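Local coordinates for putative GH105 family protein (Salmonella enterica subsp. enterica serovar Paratyphi A, PDB 3QWT), which is of unknown function but is probably a glycoside hydrolase of the GH105 family, whose characterised members release unsaturated uronic sugars from oligosaccharides, at residues H19-R23 and Y376-Y380; Y74-H78 and A369-L373. All coordinates share one frame; numbering follows the deposited sequence.

Contact 1: residues H19-R23 and Y376-Y380; sequences HFIAR and YLRNY
R23 and Y380 bring the two backbones nearest, with CA atoms 6.4 Å apart, where the irregular segment 19-23 runs past the last residues of 376-380. Y380 is the hub. With CG anti to its own carbonyl carbon (chi1 -63°), its ring reaches across to the loop, and its hydroxyl donates a 2.6 Å hydrogen bond from OH to the backbone O of I21, with a C=O...OH angle of 158°. Tyrosine suits this place because it offers a flat apolar surface and a single polar end. H19 lies over one face of that ring as an offset stack: the centroids are 3.9 Å apart and the planes are turned 27° from each other, with H19 ND1 3.2 Å from Y380 CE2. R23 uses its aliphatic stem here, CB approaching Y380 CD2 to 3.4 Å, while CG meets L377 CD2 at 3.8 Å. Its guanidinium turns outward and, through NH1, bonds to the backbone O of F100 of the second subunit. Farther back along the segment, the F20 ring meets Y376 OH at its edge, near its plane, with F20 CE2 3.2 Å from that oxygen, which also hydrogen-bonds to E322 on helix 318-330. F20 also packs on that helix. One short hydrogen bond to a backbone carbonyl, surrounded by stacking and apolar contact, thus ties the N-terminal loop to the C-terminal end of the chain, and leaves the guanidinium of R23 to bond across the subunit interface.

Contact 2: residues Y74-H78 and A369-L373; sequences YGMYH and AMLCL
The backbone O of Y74 accepts the helical hydrogen bond from H78 N at 2.9 Å, and these two residues, one turn apart, both meet L371 of the facing helix. The imidazole of H78 has its CD2 over the centre of the Y74 ring, while one of its faces takes a methyl of L371: L371 CD2 lies 3.5 Å from the centroid of the H78 ring and 20° off the normal, a CH-pi contact. The same methyl approaches Y74 CD2 more loosely. G75 is what lets the backbones close in, its CA coming within 4.8 Å of L371 CA and within 3.9 Å of L371 CG. M370 and M76 are both selenomethionines. M370 lies across this glycine, its CG 3.8 Å from G75 C; with CG between the backbone N and carbonyl carbon (chi1 62°) and the next bond extended, the chain carries M370 SE to M76 CG, 4.0 Å away. The axes of segments 74-78 and 369-373, on helices 67-83 and 363-377, approach to 8.2 Å and cross at 29°, running in the same general direction. Helix 23-37 receives both M370 and M76, helix 86-102 packs further on M76, and helix 114-125 lies against Y74, whose hydroxyl bonds to D243 on helix 231-248.

Both contacts draw on helix 363-377, and the chain between the two segments of contact 1 contains both segments of contact 2. Their centres are about 15 Å apart. Contact 2 lies deep in the alpha/alpha toroid, about 9 Å from the chain centre, whereas contact 1 sits at its periphery, about 21 Å out, and reaches the second subunit. The same neighbours join them: helix 23-37 starts in contact 1 and packs on M370, and L377 touches helix 67-83, which supplies Y74-H78. A glycerol bound about 3 Å from the side chain of H78 may mark a pocket beside contact 2; whether it is the active site remains open.

Contact 1: residues H19-R23 and Y376-Y380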
loop_
_atom_site.group_PDB
_atom_site.type_symbol
_atom_site.label_atom_id
_atom_site.label_comp_id
_atom_site.label_asym_id
_atom_site.label_seq_id
_atom_site.Cartn_x
_atom_site.Cartn_y
_atom_site.Cartn_z
ATOM N N HIS A 19 42.818 1.723 25.635
ATOM C CA HIS A 19 43.152 0.714 24.651
ATOM C C HIS A 19 44.454 0.036 25.015
ATOM O O HIS A 19 45.522 0.652 25.003
ATOM C CB HIS A 19 43.230 1.318 23.255
ATOM C CG HIS A 19 41.907 1.774 22.727
ATOM N ND1 HIS A 19 41.771 2.864 21.895
ATOM C CD2 HIS A 19 40.657 1.291 22.922
ATOM C CE1 HIS A 19 40.497 3.031 21.597
ATOM N NE2 HIS A 19 39.800 2.087 22.204
ATOM N N PHE A 20 44.360 -1.242 25.347
ATOM C CA PHE A 20 45.548 -1.993 25.690
ATOM C C PHE A 20 46.414 -2.177 24.451
ATOM O O PHE A 20 47.626 -2.333 24.555
ATOM C CB PHE A 20 45.185 -3.331 26.338
ATOM C CG PHE A 20 44.705 -4.375 25.375
ATOM C CD1 PHE A 20 45.574 -5.327 24.886
ATOM C CD2 PHE A 20 43.386 -4.430 24.994
ATOM C CE1 PHE A 20 45.137 -6.294 24.026
ATOM C CE2 PHE A 20 42.947 -5.404 24.135
ATOM C CZ PHE A 20 43.819 -6.335 23.651
ATOM N N ILE A 21 45.791 -2.130 23.278
ATOM C CA ILE A 21 46.532 -2.283 22.029
ATOM C C ILE A 21 46.093 -1.208 21.046
ATOM O O ILE A 21 44.907 -0.902 20.954
ATOM C CB ILE A 21 46.323 -3.699 21.446
ATOM C CG1 ILE A 21 47.170 -3.908 20.195
ATOM C CG2 ILE A 21 44.827 -3.986 21.199
ATOM C CD1 ILE A 21 46.864 -5.203 19.480
ATOM N N ALA A 22 47.030 -0.603 20.324
ATOM C CA ALA A 22 46.661 0.529 19.474
ATOM C C ALA A 22 46.009 0.097 18.170
ATOM O O ALA A 22 46.307 -0.975 17.645
ATOM C CB ALA A 22 47.834 1.428 19.209
ATOM N N ARG A 23 45.118 0.945 17.658
ATOM C CA ARG A 23 44.394 0.630 16.441
ATOM C C ARG A 23 45.282 0.021 15.360
ATOM O O ARG A 23 44.983 -1.047 14.824
ATOM C CB ARG A 23 43.687 1.859 15.857
ATOM C CG ARG A 23 42.788 1.488 14.655
ATOM C CD ARG A 23 42.222 2.680 13.930
ATOM N NE ARG A 23 43.284 3.498 13.363
ATOM C CZ ARG A 23 43.079 4.626 12.696
ATOM N NH1 ARG A 23 41.844 5.070 12.497
ATOM N NH2 ARG A 23 44.112 5.306 12.224
ATOM N N TYR A 376 36.348 -5.951 17.074
ATOM C CA TYR A 376 36.999 -5.191 18.137
ATOM C C TYR A 376 37.511 -3.837 17.631
ATOM O O TYR A 376 37.541 -2.852 18.382
ATOM C CB TYR A 376 38.138 -5.999 18.752
ATOM C CG TYR A 376 38.666 -5.426 20.057
ATOM C CD1 TYR A 376 39.930 -4.837 20.121
ATOM C CD2 TYR A 376 37.907 -5.482 21.223
ATOM C CE1 TYR A 376 40.417 -4.322 21.291
ATOM C CE2 TYR A 376 38.397 -4.963 22.418
ATOM C CZ TYR A 376 39.654 -4.383 22.441
ATOM O OH TYR A 376 40.164 -3.859 23.611
ATOM N N LEU A 377 37.896 -3.797 16.354
ATOM C CA LEU A 377 38.304 -2.555 15.703
ATOM C C LEU A 377 37.210 -1.496 15.718
ATOM O O LEU A 377 37.503 -0.303 15.671
ATOM C CB LEU A 377 38.748 -2.805 14.258
ATOM C CG LEU A 377 40.254 -3.060 14.074
ATOM C CD1 LEU A 377 40.571 -3.343 12.620
ATOM C CD2 LEU A 377 41.098 -1.891 14.582
ATOM N N ARG A 378 35.952 -1.916 15.772
ATOM C CA ARG A 378 34.860 -0.942 15.820
ATOM C C ARG A 378 34.972 -0.057 17.053
ATOM O O ARG A 378 34.559 1.096 17.029
ATOM C CB ARG A 378 33.487 -1.611 15.749
ATOM C CG ARG A 378 33.149 -2.178 14.374
ATOM C CD ARG A 378 31.722 -2.701 14.351
ATOM N NE ARG A 378 30.742 -1.618 14.305
ATOM C CZ ARG A 378 30.383 -0.989 13.187
ATOM N NH1 ARG A 378 29.479 -0.013 13.219
ATOM N NH2 ARG A 378 30.934 -1.338 12.030
ATOM N N ASN A 379 35.550 -0.595 18.122
ATOM C CA ASN A 379 35.886 0.218 19.297
ATOM C C ASN A 379 36.851 1.376 19.014
ATOM O O ASN A 379 37.031 2.256 19.858
ATOM C CB ASN A 379 36.448 -0.647 20.428
ATOM C CG ASN A 379 35.374 -1.423 21.148
ATOM O OD1 ASN A 379 34.203 -1.071 21.096
ATOM N ND2 ASN A 379 35.769 -2.486 21.832
ATOM N N TYR A 380 37.468 1.386 17.835
ATOM C CA TYR A 380 38.398 2.464 17.501
ATOM C C TYR A 380 37.795 3.506 16.570
ATOM O O TYR A 380 38.511 4.323 15.996
ATOM C CB TYR A 380 39.706 1.907 16.938
ATOM C CG TYR A 380 40.429 1.067 17.945
ATOM C CD1 TYR A 380 39.932 -0.170 18.318
ATOM C CD2 TYR A 380 41.597 1.517 18.552
ATOM C CE1 TYR A 380 40.576 -0.941 19.258
ATOM C CE2 TYR A 380 42.247 0.753 19.495
ATOM C CZ TYR A 380 41.732 -0.477 19.845
ATOM O OH TYR A 380 42.362 -1.261 20.781
#

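Contact 2: residues Y74-H78 and A369-L373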
loop_
_atom_site.group_PDB
_atom_site.type_symbol
_atom_site.label_atom_id
_atom_site.label_comp_id
_atom_site.label_asym_id
_atom_site.label_seq_id
_atom_site.Cartn_x
_atom_site.Cartn_y
_atom_site.Cartn_z
ATOM N N TYR A 74 34.947 -15.557 4.976
ATOM C CA TYR A 74 33.999 -14.679 5.664
ATOM C C TYR A 74 34.744 -13.720 6.597
ATOM O O TYR A 74 34.479 -12.516 6.624
ATOM C CB TYR A 74 32.987 -15.522 6.430
ATOM C CG TYR A 74 31.791 -14.784 6.955
ATOM C CD1 TYR A 74 31.077 -13.914 6.147
ATOM C CD2 TYR A 74 31.348 -14.991 8.256
ATOM C CE1 TYR A 74 29.967 -13.250 6.625
ATOM C CE2 TYR A 74 30.242 -14.340 8.743
ATOM C CZ TYR A 74 29.548 -13.466 7.921
ATOM O OH TYR A 74 28.438 -12.811 8.400
ATOM N N GLY A 75 35.702 -14.258 7.346
ATOM C CA GLY A 75 36.534 -13.435 8.202
ATOM C C GLY A 75 37.239 -12.353 7.400
ATOM O O GLY A 75 37.230 -11.185 7.774
HETATM N N MSE A 76 37.850 -12.745 6.288
HETATM C CA MSE A 76 38.448 -11.783 5.365
HETATM C C MSE A 76 37.423 -10.762 4.890
HETATM O O MSE A 76 37.702 -9.555 4.863
HETATM C CB MSE A 76 39.037 -12.500 4.150
HETATM C CG MSE A 76 40.288 -13.303 4.450
HETATM SE SE MSE A 76 41.028 -14.109 2.815
HETATM C CE MSE A 76 42.447 -15.164 3.638
ATOM N N TYR A 77 36.239 -11.239 4.505
ATOM C CA TYR A 77 35.235 -10.333 3.963
ATOM C C TYR A 77 34.932 -9.257 4.991
ATOM O O TYR A 77 34.912 -8.074 4.673
ATOM C CB TYR A 77 33.940 -11.039 3.539
ATOM C CG TYR A 77 32.963 -10.028 3.000
ATOM C CD1 TYR A 77 33.170 -9.452 1.754
ATOM C CD2 TYR A 77 31.883 -9.587 3.761
ATOM C CE1 TYR A 77 32.310 -8.482 1.259
ATOM C CE2 TYR A 77 31.014 -8.607 3.271
ATOM C CZ TYR A 77 31.241 -8.066 2.017
ATOM O OH TYR A 77 30.405 -7.103 1.506
ATOM N N HIS A 78 34.719 -9.685 6.231
ATOM C CA HIS A 78 34.452 -8.754 7.328
ATOM C C HIS A 78 35.455 -7.603 7.366
ATOM O O HIS A 78 35.074 -6.432 7.306
ATOM C CB HIS A 78 34.389 -9.491 8.681
ATOM C CG HIS A 78 33.012 -9.963 9.027
ATOM N ND1 HIS A 78 32.191 -9.284 9.895
ATOM C CD2 HIS A 78 32.288 -11.018 8.577
ATOM C CE1 HIS A 78 31.026 -9.905 9.982
ATOM N NE2 HIS A 78 31.061 -10.960 9.190
ATOM N N ALA A 369 40.027 -15.488 14.301
ATOM C CA ALA A 369 40.808 -14.424 14.910
ATOM C C ALA A 369 40.483 -13.087 14.240
ATOM O O ALA A 369 40.300 -12.076 14.914
ATOM C CB ALA A 369 42.296 -14.721 14.840
HETATM N N MSE A 370 40.391 -13.065 12.915
HETATM C CA MSE A 370 40.172 -11.776 12.279
HETATM C C MSE A 370 38.735 -11.324 12.394
HETATM O O MSE A 370 38.462 -10.131 12.443
HETATM C CB MSE A 370 40.737 -11.697 10.843
HETATM C CG MSE A 370 40.167 -12.638 9.801
HETATM SE SE MSE A 370 41.369 -12.706 8.216
HETATM C CE MSE A 370 42.288 -14.347 8.663
ATOM N N LEU A 371 37.816 -12.278 12.473
ATOM C CA LEU A 371 36.426 -11.943 12.730
ATOM C C LEU A 371 36.345 -11.133 14.016
ATOM O O LEU A 371 35.885 -9.987 14.011
ATOM C CB LEU A 371 35.564 -13.205 12.855
ATOM C CG LEU A 371 34.745 -13.709 11.667
ATOM C CD1 LEU A 371 33.936 -14.908 12.120
ATOM C CD2 LEU A 371 33.818 -12.616 11.098
ATOM N N CYS A 372 36.799 -11.729 15.120
ATOM C CA CYS A 372 36.663 -11.087 16.423
ATOM C C CYS A 372 37.512 -9.828 16.491
ATOM O O CYS A 372 37.118 -8.843 17.109
ATOM C CB CYS A 372 37.013 -12.047 17.570
ATOM S SG CYS A 372 38.762 -12.572 17.695
ATOM N N LEU A 373 38.668 -9.848 15.836
ATOM C CA LEU A 373 39.551 -8.694 15.900
ATOM C C LEU A 373 38.965 -7.538 15.086
ATOM O O LEU A 373 39.149 -6.365 15.437
ATOM C CB LEU A 373 40.991 -9.037 15.476
ATOM C CG LEU A 373 41.789 -9.941 16.420
ATOM C CD1 LEU A 373 43.152 -10.292 15.821
ATOM C CD2 LEU A 373 41.961 -9.293 17.777
#